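Local coordinates for protein Old Yellow Enzyme (Pichia, PDB 6AGZ) that probably catalyses, as a flavin mononucleotide-dependent old yellow enzyme, the asymmetric reduction of enone compounds, at residues Asp182-Val186 against Ala280-Ile284; Ser316-Glu322 against Ile340-Tyr345; Arg344-Asn349 against Leu362-Arg367. All coordinates share one frame; numbering follows the deposited sequence.

The three contacts follow one another along the chain and outward from the interior of the TIM barrel. Contact 1 lies inside the barrel, its E185 side chain about 5 Å from the flavin mononucleotide. Contact 2, its centre about 18 Å away, closes the phosphate end of the same cofactor, and the two probably join by a hydrogen bond from S316 N to I284 O (3.0 Å). Contact 3 shares Y345 and the phosphate-binding R344 with contact 2; their centres are about 10 Å apart, and L320 CD1 packs 3.7 Å from L362 CD2. Contacts 1 and 3 do not touch, their nearest atoms about 12 Å apart. R367 of contact 3 comes near the flavin methyl C8M.

Contact 1 of 3, residues Asp182-Val186 against Ala280-Ile284; sequences DMVEV and AYVSI
With CG anti to the backbone N (chi1 174°) and the rest of the chain extended, E185 reaches across to Y281, whose ring is set between its own backbone N and carbonyl carbon (chi1 62°). The two side chains cross at about a right angle inside the TIM barrel. Strands 183-187 and 281-285 are its fourth and sixth strands, with strand 236-240 between them, so side chains rather than backbones make the contact. Y281 OH donates to E185 OE1 over a short 2.5 Å, approaching on the anti side of the carboxylate and 15° out of its plane. OE1 lies at the edge of the tyrosine ring, in its plane, with the carboxylate turned nearly perpendicular to it. The phenol oxygen has a second partner in S108. The other carboxylate oxygen, E185 OE2, accepts from a water at 2.7 Å, and this water lies 2.6 Å from S283 OG, to which it is also hydrogen-bonded; Q110 adds a weak bond to OE2. The carboxylate end lies inside the barrel, about 5 Å from the FMN. An alanine here would remove the carboxylate, and Y281 OH would probably lose its short bond and keep only S108 of the partners named here, while the bridging water would lose its E185 mate. Nearer the start of the strands the contact turns apolar: M183, its chain bent at chi2 (bond CB-CG), places CG 3.7 Å from A280 CB and 4.3 Å from Y281 CE1, at the edge of the ring.

Contact 2 of 3, residues Ser316-Glu322 against Ile340-Tyr345; sequences SGGYLSE and IGCSRY. With FMN (flavin mononucleotide), chain C.
Y319 lies against I340 along nearly its whole length. Its CB is 4.2 Å from I340 CG2, and ring atom CD2 comes within 3.8 Å of the same methyl. Farther out, CE2 and CZ meet I340 CD1, which sits over one ring face, 4.0 Å from the centroid, as a CH-pi contact. At the tip, OH leaves the pair and bonds to D331 of helix 328-334. L320 fills the next place: CD1 and CG pack on C342 SG, and CB lies 3.7 Å from Y345 CD2. The polar side of both segments faces the FMN phosphate. G318 N donates to O1P in an almost straight bond, S343 N to O2P, and R344 grips with three bonds: its backbone N and NE both reach O3P, NE at 2.9 Å, while NH2 meets O1P at 3.0 Å in the guanidinium plane. The bend at chi3 (-77°) brings the guanidinium round to the phosphate. A water accepts a hydrogen bond from G317 N and donates to G341 O and FMN O2P. A loop after the seventh strand and the N-terminal end of a short helix after the eighth form the standard phosphate-binding site of TIM barrel flavoenzymes.

Contact 3 of 3, residues Arg344-Asn349 against Leu362-Arg367; sequences RYFTSN and LTPYDR. With FMN (flavin mononucleotide), chain C.
Y365 and L362 close on opposite faces of the Y345 ring. Y365 comes edge-on, with ring centroids 4.9 Å apart and planes at 80°, while the L362 methyl CD2 stands over the other face, 4.2 Å from the centroid. R344 CB in turn lies over one face of the Y365 ring as a CH-pi contact, 3.8 Å from its centroid and only 12° off the normal. Chi1 of Y365 (56°) puts its ring between R344 CB and the Y345 ring, while the backbone placement leaves Y365 CB 3.3 Å from R344 O. One helical turn on from R344, S348 OG donates to T363 O at 2.9 Å, arriving from above the carbonyl plane, and T363 turns its own hydroxyl to R355. The short helix 344-348, which follows the eighth barrel strand, is thereby clasped by the chain that returns after helix 352-358. Toward the solvent the fit is looser. P364 lies exposed and just brushes the Y345 ring, its CA 4.4 Å from CE1. A water donates to T347 OG1 and accepts from D366 N. R367, also exposed, has its end beside the cofactor: NH2 is 4.0 Å from the FMN methyl C8M and 4.5 Å from R344 NH1, a pair of like charges that do not touch.

Contact 1 of 3, residues Asp182-Val186 against Ala280-Ile284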
loop_
_atom_site.group_PDB
_atom_site.type_symbol
_atom_site.label_atom_id
_atom_site.label_comp_id
_atom_site.label_asym_id
_atom_site.label_seq_id
_atom_site.Cartn_x
_atom_site.Cartn_y
_atom_site.Cartn_z
ATOM N N ASP A 182 -0.342 2.430 -31.247
ATOM C CA ASP A 182 -0.890 3.552 -30.494
ATOM C C ASP A 182 -0.186 3.723 -29.154
ATOM O O ASP A 182 0.012 4.854 -28.696
ATOM C CB ASP A 182 -2.395 3.366 -30.289
ATOM C CG ASP A 182 -3.157 3.307 -31.599
ATOM O OD1 ASP A 182 -3.384 4.375 -32.207
ATOM O OD2 ASP A 182 -3.528 2.193 -32.025
ATOM N N MET A 183 0.197 2.621 -28.513
ATOM C CA MET A 183 0.959 2.672 -27.277
ATOM C C MET A 183 2.049 1.615 -27.318
ATOM O O MET A 183 2.075 0.742 -28.191
ATOM C CB MET A 183 0.084 2.446 -26.036
ATOM C CG MET A 183 -1.032 3.447 -25.845
ATOM S SD MET A 183 -2.588 2.843 -26.517
ATOM C CE MET A 183 -3.709 4.125 -25.960
ATOM N N VAL A 184 2.954 1.707 -26.351
ATOM C CA VAL A 184 3.937 0.668 -26.083
ATOM C C VAL A 184 3.867 0.359 -24.593
ATOM O O VAL A 184 3.914 1.271 -23.760
ATOM C CB VAL A 184 5.354 1.086 -26.532
ATOM C CG1 VAL A 184 5.924 2.227 -25.683
ATOM C CG2 VAL A 184 6.281 -0.107 -26.541
ATOM N N GLU A 185 3.683 -0.914 -24.259
ATOM C CA GLU A 185 3.430 -1.332 -22.886
ATOM C C GLU A 185 4.655 -2.053 -22.345
ATOM O O GLU A 185 5.098 -3.053 -22.919
ATOM C CB GLU A 185 2.197 -2.229 -22.792
ATOM C CG GLU A 185 1.979 -2.808 -21.402
ATOM C CD GLU A 185 0.739 -3.672 -21.313
ATOM O OE1 GLU A 185 -0.257 -3.358 -21.998
ATOM O OE2 GLU A 185 0.761 -4.668 -20.561
ATOM N N VAL A 186 5.192 -1.547 -21.241
ATOM C CA VAL A 186 6.362 -2.144 -20.611
ATOM C C VAL A 186 5.893 -3.296 -19.728
ATOM O O VAL A 186 5.181 -3.090 -18.740
ATOM C CB VAL A 186 7.151 -1.106 -19.810
ATOM C CG1 VAL A 186 8.223 -1.780 -19.003
ATOM C CG2 VAL A 186 7.767 -0.080 -20.749
ATOM N N ALA A 280 -0.469 6.346 -20.647
ATOM C CA ALA A 280 -1.730 6.017 -21.302
ATOM C C ALA A 280 -2.605 5.165 -20.392
ATOM O O ALA A 280 -3.801 5.432 -20.232
ATOM C CB ALA A 280 -1.465 5.302 -22.627
ATOM N N TYR A 281 -2.018 4.143 -19.772
ATOM C CA TYR A 281 -2.738 3.303 -18.826
ATOM C C TYR A 281 -1.734 2.513 -18.001
ATOM O O TYR A 281 -0.569 2.364 -18.379
ATOM C CB TYR A 281 -3.716 2.357 -19.535
ATOM C CG TYR A 281 -3.063 1.369 -20.481
ATOM C CD1 TYR A 281 -2.824 1.703 -21.808
ATOM C CD2 TYR A 281 -2.701 0.099 -20.050
ATOM C CE1 TYR A 281 -2.236 0.802 -22.678
ATOM C CE2 TYR A 281 -2.111 -0.809 -20.911
ATOM C CZ TYR A 281 -1.881 -0.451 -22.224
ATOM O OH TYR A 281 -1.292 -1.349 -23.084
ATOM N N VAL A 282 -2.203 2.016 -16.859
ATOM C CA VAL A 282 -1.460 1.075 -16.030
ATOM C C VAL A 282 -2.247 -0.227 -15.991
ATOM O O VAL A 282 -3.432 -0.228 -15.638
ATOM C CB VAL A 282 -1.224 1.620 -14.609
ATOM C CG1 VAL A 282 -0.610 0.547 -13.726
ATOM C CG2 VAL A 282 -0.326 2.845 -14.655
ATOM N N SER A 283 -1.594 -1.326 -16.358
ATOM C CA SER A 283 -2.245 -2.626 -16.458
ATOM C C SER A 283 -1.975 -3.438 -15.197
ATOM O O SER A 283 -0.821 -3.586 -14.784
ATOM C CB SER A 283 -1.755 -3.385 -17.691
ATOM O OG SER A 283 -2.447 -4.613 -17.832
ATOM N N ILE A 284 -3.041 -3.961 -14.593
ATOM C CA ILE A 284 -2.961 -4.717 -13.353
ATOM C C ILE A 284 -3.759 -6.006 -13.485
ATOM O O ILE A 284 -4.751 -6.089 -14.218
ATOM C CB ILE A 284 -3.453 -3.898 -12.133
ATOM C CG1 ILE A 284 -4.971 -3.710 -12.166
ATOM C CG2 ILE A 284 -2.754 -2.547 -12.072
ATOM C CD1 ILE A 284 -5.509 -3.008 -10.938
HETATM O O HOH W 1 -1.772 -5.391 -20.228
#

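Contact 2 of 3, residues Ser316-Glu322 against Ile340-Tyr345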
loop_
_atom_site.group_PDB
_atom_site.type_symbol
_atom_site.label_atom_id
_atom_site.label_comp_id
_atom_site.label_asym_id
_atom_site.label_seq_id
_atom_site.Cartn_x
_atom_site.Cartn_y
_atom_site.Cartn_z
ATOM N N SER A 316 -7.355 -6.949 -15.421
ATOM C CA SER A 316 -7.526 -8.208 -16.136
ATOM C C SER A 316 -7.510 -9.391 -15.177
ATOM O O SER A 316 -6.853 -9.360 -14.131
ATOM C CB SER A 316 -6.441 -8.398 -17.203
ATOM O OG SER A 316 -6.509 -7.379 -18.185
ATOM N N GLY A 317 -8.245 -10.438 -15.551
ATOM C CA GLY A 317 -8.205 -11.709 -14.850
ATOM C C GLY A 317 -9.513 -12.165 -14.236
ATOM O O GLY A 317 -10.014 -11.551 -13.290
ATOM N N GLY A 318 -10.075 -13.255 -14.767
ATOM C CA GLY A 318 -11.220 -13.905 -14.163
ATOM C C GLY A 318 -12.570 -13.298 -14.478
ATOM O O GLY A 318 -13.593 -13.891 -14.109
ATOM N N TYR A 319 -12.613 -12.145 -15.149
ATOM C CA TYR A 319 -13.843 -11.363 -15.243
ATOM C C TYR A 319 -14.965 -12.071 -15.993
ATOM O O TYR A 319 -16.134 -11.724 -15.794
ATOM C CB TYR A 319 -13.555 -10.018 -15.910
ATOM C CG TYR A 319 -12.978 -8.985 -14.972
ATOM C CD1 TYR A 319 -13.717 -8.511 -13.897
ATOM C CD2 TYR A 319 -11.701 -8.475 -15.165
ATOM C CE1 TYR A 319 -13.201 -7.565 -13.035
ATOM C CE2 TYR A 319 -11.175 -7.527 -14.309
ATOM C CZ TYR A 319 -11.929 -7.075 -13.246
ATOM O OH TYR A 319 -11.411 -6.130 -12.390
ATOM N N LEU A 320 -14.656 -13.039 -16.853
ATOM C CA LEU A 320 -15.688 -13.711 -17.632
ATOM C C LEU A 320 -16.018 -15.104 -17.112
ATOM O O LEU A 320 -16.791 -15.823 -17.753
ATOM C CB LEU A 320 -15.283 -13.780 -19.105
ATOM C CG LEU A 320 -15.503 -12.481 -19.884
ATOM C CD1 LEU A 320 -15.212 -12.675 -21.363
ATOM C CD2 LEU A 320 -16.921 -11.961 -19.675
ATOM N N SER A 321 -15.462 -15.500 -15.969
ATOM C CA SER A 321 -15.843 -16.766 -15.369
ATOM C C SER A 321 -17.300 -16.711 -14.908
ATOM O O SER A 321 -17.947 -15.658 -14.908
ATOM C CB SER A 321 -14.922 -17.106 -14.197
ATOM O OG SER A 321 -15.104 -16.202 -13.121
ATOM N N GLU A 322 -17.815 -17.869 -14.495
ATOM C CA GLU A 322 -19.193 -17.964 -14.023
ATOM C C GLU A 322 -19.432 -17.170 -12.744
ATOM O O GLU A 322 -20.573 -17.128 -12.265
ATOM C CB GLU A 322 -19.576 -19.431 -13.813
ATOM C CG GLU A 322 -19.548 -20.283 -15.082
ATOM C CD GLU A 322 -18.142 -20.673 -15.507
ATOM O OE1 GLU A 322 -17.186 -20.387 -14.755
ATOM O OE2 GLU A 322 -17.996 -21.261 -16.598
ATOM N N ILE A 340 -11.465 -3.170 -18.909
ATOM C CA ILE A 340 -11.603 -4.569 -18.519
ATOM C C ILE A 340 -10.949 -5.427 -19.591
ATOM O O ILE A 340 -11.344 -5.375 -20.764
ATOM C CB ILE A 340 -13.073 -4.967 -18.319
ATOM C CG1 ILE A 340 -13.694 -4.154 -17.180
ATOM C CG2 ILE A 340 -13.184 -6.455 -18.031
ATOM C CD1 ILE A 340 -13.127 -4.482 -15.815
ATOM N N GLY A 341 -9.953 -6.212 -19.192
ATOM C CA GLY A 341 -9.240 -7.090 -20.103
ATOM C C GLY A 341 -9.719 -8.532 -19.974
ATOM O O GLY A 341 -9.897 -9.038 -18.868
ATOM N N CYS A 342 -9.928 -9.171 -21.121
ATOM C CA CYS A 342 -10.321 -10.577 -21.187
ATOM C C CYS A 342 -9.420 -11.267 -22.202
ATOM O O CYS A 342 -9.505 -10.985 -23.402
ATOM C CB CYS A 342 -11.795 -10.724 -21.568
ATOM S SG CYS A 342 -12.935 -9.800 -20.512
ATOM N N SER A 343 -8.558 -12.168 -21.726
ATOM C CA SER A 343 -7.545 -12.797 -22.569
ATOM C C SER A 343 -7.957 -14.184 -23.051
ATOM O O SER A 343 -8.031 -14.427 -24.260
ATOM C CB SER A 343 -6.213 -12.883 -21.810
ATOM O OG SER A 343 -5.306 -13.754 -22.465
ATOM N N ARG A 344 -8.235 -15.100 -22.119
ATOM C CA ARG A 344 -8.428 -16.499 -22.490
ATOM C C ARG A 344 -9.655 -16.685 -23.375
ATOM O O ARG A 344 -9.620 -17.459 -24.339
ATOM C CB ARG A 344 -8.522 -17.364 -21.232
ATOM C CG ARG A 344 -7.167 -17.627 -20.586
ATOM C CD ARG A 344 -7.283 -18.369 -19.264
ATOM N NE ARG A 344 -7.702 -17.493 -18.173
ATOM C CZ ARG A 344 -7.700 -17.848 -16.891
ATOM N NH1 ARG A 344 -7.298 -19.062 -16.538
ATOM N NH2 ARG A 344 -8.096 -16.989 -15.962
ATOM N N TYR A 345 -10.745 -15.978 -23.077
ATOM C CA TYR A 345 -11.927 -16.076 -23.922
ATOM C C TYR A 345 -11.779 -15.314 -25.231
ATOM O O TYR A 345 -12.486 -15.624 -26.195
ATOM C CB TYR A 345 -13.165 -15.590 -23.169
ATOM C CG TYR A 345 -13.740 -16.641 -22.251
ATOM C CD1 TYR A 345 -14.442 -17.724 -22.763
ATOM C CD2 TYR A 345 -13.574 -16.558 -20.876
ATOM C CE1 TYR A 345 -14.966 -18.693 -21.933
ATOM C CE2 TYR A 345 -14.096 -17.523 -20.035
ATOM C CZ TYR A 345 -14.790 -18.587 -20.569
ATOM O OH TYR A 345 -15.311 -19.550 -19.735
HETATM N N1 FMN C . 0.243 -11.480 -19.897
HETATM C C2 FMN C . 1.254 -10.611 -20.260
HETATM O O2 FMN C . 1.426 -9.568 -19.629
HETATM N N3 FMN C . 2.076 -10.908 -21.328
HETATM C C4 FMN C . 1.887 -12.076 -22.036
HETATM O O4 FMN C . 2.615 -12.348 -22.989
HETATM C C4A FMN C . 0.871 -12.950 -21.672
HETATM N N5 FMN C . 0.686 -14.114 -22.380
HETATM C C5A FMN C . -0.322 -14.985 -22.028
HETATM C C6 FMN C . -0.502 -16.158 -22.749
HETATM C C7 FMN C . -1.514 -17.042 -22.400
HETATM C C7M FMN C . -1.709 -18.306 -23.180
HETATM C C8 FMN C . -2.348 -16.754 -21.327
HETATM C C8M FMN C . -3.442 -17.708 -20.949
HETATM C C9 FMN C . -2.165 -15.582 -20.606
HETATM C C9A FMN C . -1.154 -14.691 -20.954
HETATM N N10 FMN C . -0.967 -13.522 -20.237
HETATM C C10 FMN C . 0.045 -12.652 -20.597
HETATM C "C1'" FMN C . -1.870 -13.193 -19.082
HETATM C "C2'" FMN C . -3.119 -12.513 -19.650
HETATM O "O2'" FMN C . -2.744 -11.312 -20.288
HETATM C "C3'" FMN C . -4.187 -12.231 -18.595
HETATM O "O3'" FMN C . -3.696 -11.316 -17.643
HETATM C "C4'" FMN C . -4.632 -13.518 -17.906
HETATM O "O4'" FMN C . -4.889 -14.509 -18.875
HETATM C "C5'" FMN C . -5.892 -13.310 -17.077
HETATM O "O5'" FMN C . -6.907 -12.765 -17.890
HETATM P P FMN C . -8.176 -13.663 -18.310
HETATM O O1P FMN C . -8.791 -14.259 -17.065
HETATM O O2P FMN C . -9.199 -12.807 -19.015
HETATM O O3P FMN C . -7.715 -14.763 -19.235
HETATM O O HOH W 2 -10.402 -11.186 -17.460
HETATM O O HOH W 3 -18.195 -18.658 -18.330
#

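Contact 3 of 3, residues Arg344-Asn349 against Leu362-Arg367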
loop_
_atom_site.group_PDB
_atom_site.type_symbol
_atom_site.label_atom_id
_atom_site.label_comp_id
_atom_site.label_asym_id
_atom_site.label_seq_id
_atom_site.Cartn_x
_atom_site.Cartn_y
_atom_site.Cartn_z
ATOM N N ARG A 344 -8.235 -15.100 -22.119
ATOM C CA ARG A 344 -8.428 -16.499 -22.490
ATOM C C ARG A 344 -9.655 -16.685 -23.375
ATOM O O ARG A 344 -9.620 -17.459 -24.339
ATOM C CB ARG A 344 -8.522 -17.364 -21.232
ATOM C CG ARG A 344 -7.167 -17.627 -20.586
ATOM C CD ARG A 344 -7.283 -18.369 -19.264
ATOM N NE ARG A 344 -7.702 -17.493 -18.173
ATOM C CZ ARG A 344 -7.700 -17.848 -16.891
ATOM N NH1 ARG A 344 -7.298 -19.062 -16.538
ATOM N NH2 ARG A 344 -8.096 -16.989 -15.962
ATOM N N TYR A 345 -10.745 -15.978 -23.077
ATOM C CA TYR A 345 -11.927 -16.076 -23.922
ATOM C C TYR A 345 -11.779 -15.314 -25.231
ATOM O O TYR A 345 -12.486 -15.624 -26.195
ATOM C CB TYR A 345 -13.165 -15.590 -23.169
ATOM C CG TYR A 345 -13.740 -16.641 -22.251
ATOM C CD1 TYR A 345 -14.442 -17.724 -22.763
ATOM C CD2 TYR A 345 -13.574 -16.558 -20.876
ATOM C CE1 TYR A 345 -14.966 -18.693 -21.933
ATOM C CE2 TYR A 345 -14.096 -17.523 -20.035
ATOM C CZ TYR A 345 -14.790 -18.587 -20.569
ATOM O OH TYR A 345 -15.311 -19.550 -19.735
ATOM N N PHE A 346 -10.877 -14.333 -25.294
ATOM C CA PHE A 346 -10.632 -13.652 -26.560
ATOM C C PHE A 346 -9.905 -14.560 -27.544
ATOM O O PHE A 346 -10.032 -14.381 -28.761
ATOM C CB PHE A 346 -9.837 -12.370 -26.324
ATOM C CG PHE A 346 -10.359 -11.182 -27.083
ATOM C CD1 PHE A 346 -10.784 -11.310 -28.395
ATOM C CD2 PHE A 346 -10.433 -9.938 -26.479
ATOM C CE1 PHE A 346 -11.268 -10.217 -29.091
ATOM C CE2 PHE A 346 -10.914 -8.841 -27.170
ATOM C CZ PHE A 346 -11.332 -8.981 -28.478
ATOM N N THR A 347 -9.148 -15.538 -27.039
ATOM C CA THR A 347 -8.451 -16.468 -27.923
ATOM C C THR A 347 -9.433 -17.352 -28.682
ATOM O O THR A 347 -9.218 -17.658 -29.861
ATOM C CB THR A 347 -7.474 -17.328 -27.122
ATOM O OG1 THR A 347 -8.201 -18.163 -26.211
ATOM C CG2 THR A 347 -6.507 -16.450 -26.339
ATOM N N SER A 348 -10.512 -17.777 -28.027
ATOM C CA SER A 348 -11.482 -18.685 -28.622
ATOM C C SER A 348 -12.716 -17.969 -29.154
ATOM O O SER A 348 -13.598 -18.620 -29.726
ATOM C CB SER A 348 -11.902 -19.747 -27.603
ATOM O OG SER A 348 -12.503 -19.157 -26.463
ATOM N N ASN A 349 -12.802 -16.651 -28.980
ATOM C CA ASN A 349 -13.932 -15.855 -29.451
ATOM C C ASN A 349 -13.392 -14.650 -30.204
ATOM O O ASN A 349 -13.162 -13.587 -29.608
ATOM C CB ASN A 349 -14.830 -15.423 -28.292
ATOM C CG ASN A 349 -15.428 -16.599 -27.546
ATOM O OD1 ASN A 349 -14.800 -17.182 -26.660
ATOM N ND2 ASN A 349 -16.655 -16.951 -27.905
ATOM N N LEU A 362 -20.497 -17.747 -25.116
ATOM C CA LEU A 362 -19.098 -17.743 -25.511
ATOM C C LEU A 362 -18.618 -19.158 -25.809
ATOM O O LEU A 362 -19.075 -20.132 -25.206
ATOM C CB LEU A 362 -18.226 -17.123 -24.413
ATOM C CG LEU A 362 -18.066 -15.601 -24.304
ATOM C CD1 LEU A 362 -19.389 -14.863 -24.424
ATOM C CD2 LEU A 362 -17.386 -15.243 -22.990
ATOM N N THR A 363 -17.688 -19.254 -26.746
ATOM C CA THR A 363 -17.026 -20.514 -27.046
ATOM C C THR A 363 -15.971 -20.800 -25.983
ATOM O O THR A 363 -15.145 -19.929 -25.691
ATOM C CB THR A 363 -16.368 -20.465 -28.423
ATOM O OG1 THR A 363 -17.356 -20.163 -29.417
ATOM C CG2 THR A 363 -15.710 -21.800 -28.752
ATOM N N PRO A 364 -15.978 -21.986 -25.377
ATOM C CA PRO A 364 -14.944 -22.313 -24.388
ATOM C C PRO A 364 -13.554 -22.254 -25.004
ATOM O O PRO A 364 -13.347 -22.643 -26.155
ATOM C CB PRO A 364 -15.308 -23.736 -23.953
ATOM C CG PRO A 364 -16.771 -23.863 -24.253
ATOM C CD PRO A 364 -16.997 -23.043 -25.489
ATOM N N TYR A 365 -12.599 -21.750 -24.228
ATOM C CA TYR A 365 -11.224 -21.718 -24.696
ATOM C C TYR A 365 -10.551 -23.067 -24.458
ATOM O O TYR A 365 -10.990 -23.876 -23.637
ATOM C CB TYR A 365 -10.440 -20.595 -24.012
ATOM C CG TYR A 365 -10.436 -20.642 -22.499
ATOM C CD1 TYR A 365 -9.533 -21.443 -21.811
ATOM C CD2 TYR A 365 -11.322 -19.869 -21.759
ATOM C CE1 TYR A 365 -9.521 -21.484 -20.430
ATOM C CE2 TYR A 365 -11.316 -19.902 -20.376
ATOM C CZ TYR A 365 -10.414 -20.712 -19.718
ATOM O OH TYR A 365 -10.402 -20.750 -18.342
ATOM N N ASP A 366 -9.472 -23.302 -25.197
ATOM C CA ASP A 366 -8.757 -24.576 -25.173
ATOM C C ASP A 366 -7.301 -24.295 -24.810
ATOM O O ASP A 366 -6.502 -23.911 -25.670
ATOM C CB ASP A 366 -8.878 -25.289 -26.517
ATOM C CG ASP A 366 -8.281 -26.682 -26.498
ATOM O OD1 ASP A 366 -7.869 -27.147 -25.415
ATOM O OD2 ASP A 366 -8.236 -27.318 -27.571
ATOM N N ARG A 367 -6.966 -24.493 -23.532
ATOM C CA ARG A 367 -5.612 -24.222 -23.058
ATOM C C ARG A 367 -4.578 -25.098 -23.755
ATOM O O ARG A 367 -3.431 -24.673 -23.943
ATOM C CB ARG A 367 -5.548 -24.413 -21.540
ATOM C CG ARG A 367 -4.143 -24.578 -20.979
ATOM C CD ARG A 367 -4.120 -24.460 -19.464
ATOM N NE ARG A 367 -4.368 -23.092 -19.022
ATOM C CZ ARG A 367 -3.449 -22.131 -19.015
ATOM N NH1 ARG A 367 -2.215 -22.387 -19.428
ATOM N NH2 ARG A 367 -3.763 -20.914 -18.596
HETATM N N1 FMN C . 0.243 -11.480 -19.897
HETATM C C2 FMN C . 1.254 -10.611 -20.260
HETATM O O2 FMN C . 1.426 -9.568 -19.629
HETATM N N3 FMN C . 2.076 -10.908 -21.328
HETATM C C4 FMN C . 1.887 -12.076 -22.036
HETATM O O4 FMN C . 2.615 -12.348 -22.989
HETATM C C4A FMN C . 0.871 -12.950 -21.672
HETATM N N5 FMN C . 0.686 -14.114 -22.380
HETATM C C5A FMN C . -0.322 -14.985 -22.028
HETATM C C6 FMN C . -0.502 -16.158 -22.749
HETATM C C7 FMN C . -1.514 -17.042 -22.400
HETATM C C7M FMN C . -1.709 -18.306 -23.180
HETATM C C8 FMN C . -2.348 -16.754 -21.327
HETATM C C8M FMN C . -3.442 -17.708 -20.949
HETATM C C9 FMN C . -2.165 -15.582 -20.606
HETATM C C9A FMN C . -1.154 -14.691 -20.954
HETATM N N10 FMN C . -0.967 -13.522 -20.237
HETATM C C10 FMN C . 0.045 -12.652 -20.597
HETATM C "C1'" FMN C . -1.870 -13.193 -19.082
HETATM C "C2'" FMN C . -3.119 -12.513 -19.650
HETATM O "O2'" FMN C . -2.744 -11.312 -20.288
HETATM C "C3'" FMN C . -4.187 -12.231 -18.595
HETATM O "O3'" FMN C . -3.696 -11.316 -17.643
HETATM C "C4'" FMN C . -4.632 -13.518 -17.906
HETATM O "O4'" FMN C . -4.889 -14.509 -18.875
HETATM C "C5'" FMN C . -5.892 -13.310 -17.077
HETATM O "O5'" FMN C . -6.907 -12.765 -17.890
HETATM P P FMN C . -8.176 -13.663 -18.310
HETATM O O1P FMN C . -8.791 -14.259 -17.065
HETATM O O2P FMN C . -9.199 -12.807 -19.015
HETATM O O3P FMN C . -7.715 -14.763 -19.235
HETATM O O HOH W 4 -8.515 -21.049 -26.819
HETATM O O HOH W 5 -15.610 -19.479 -31.486
#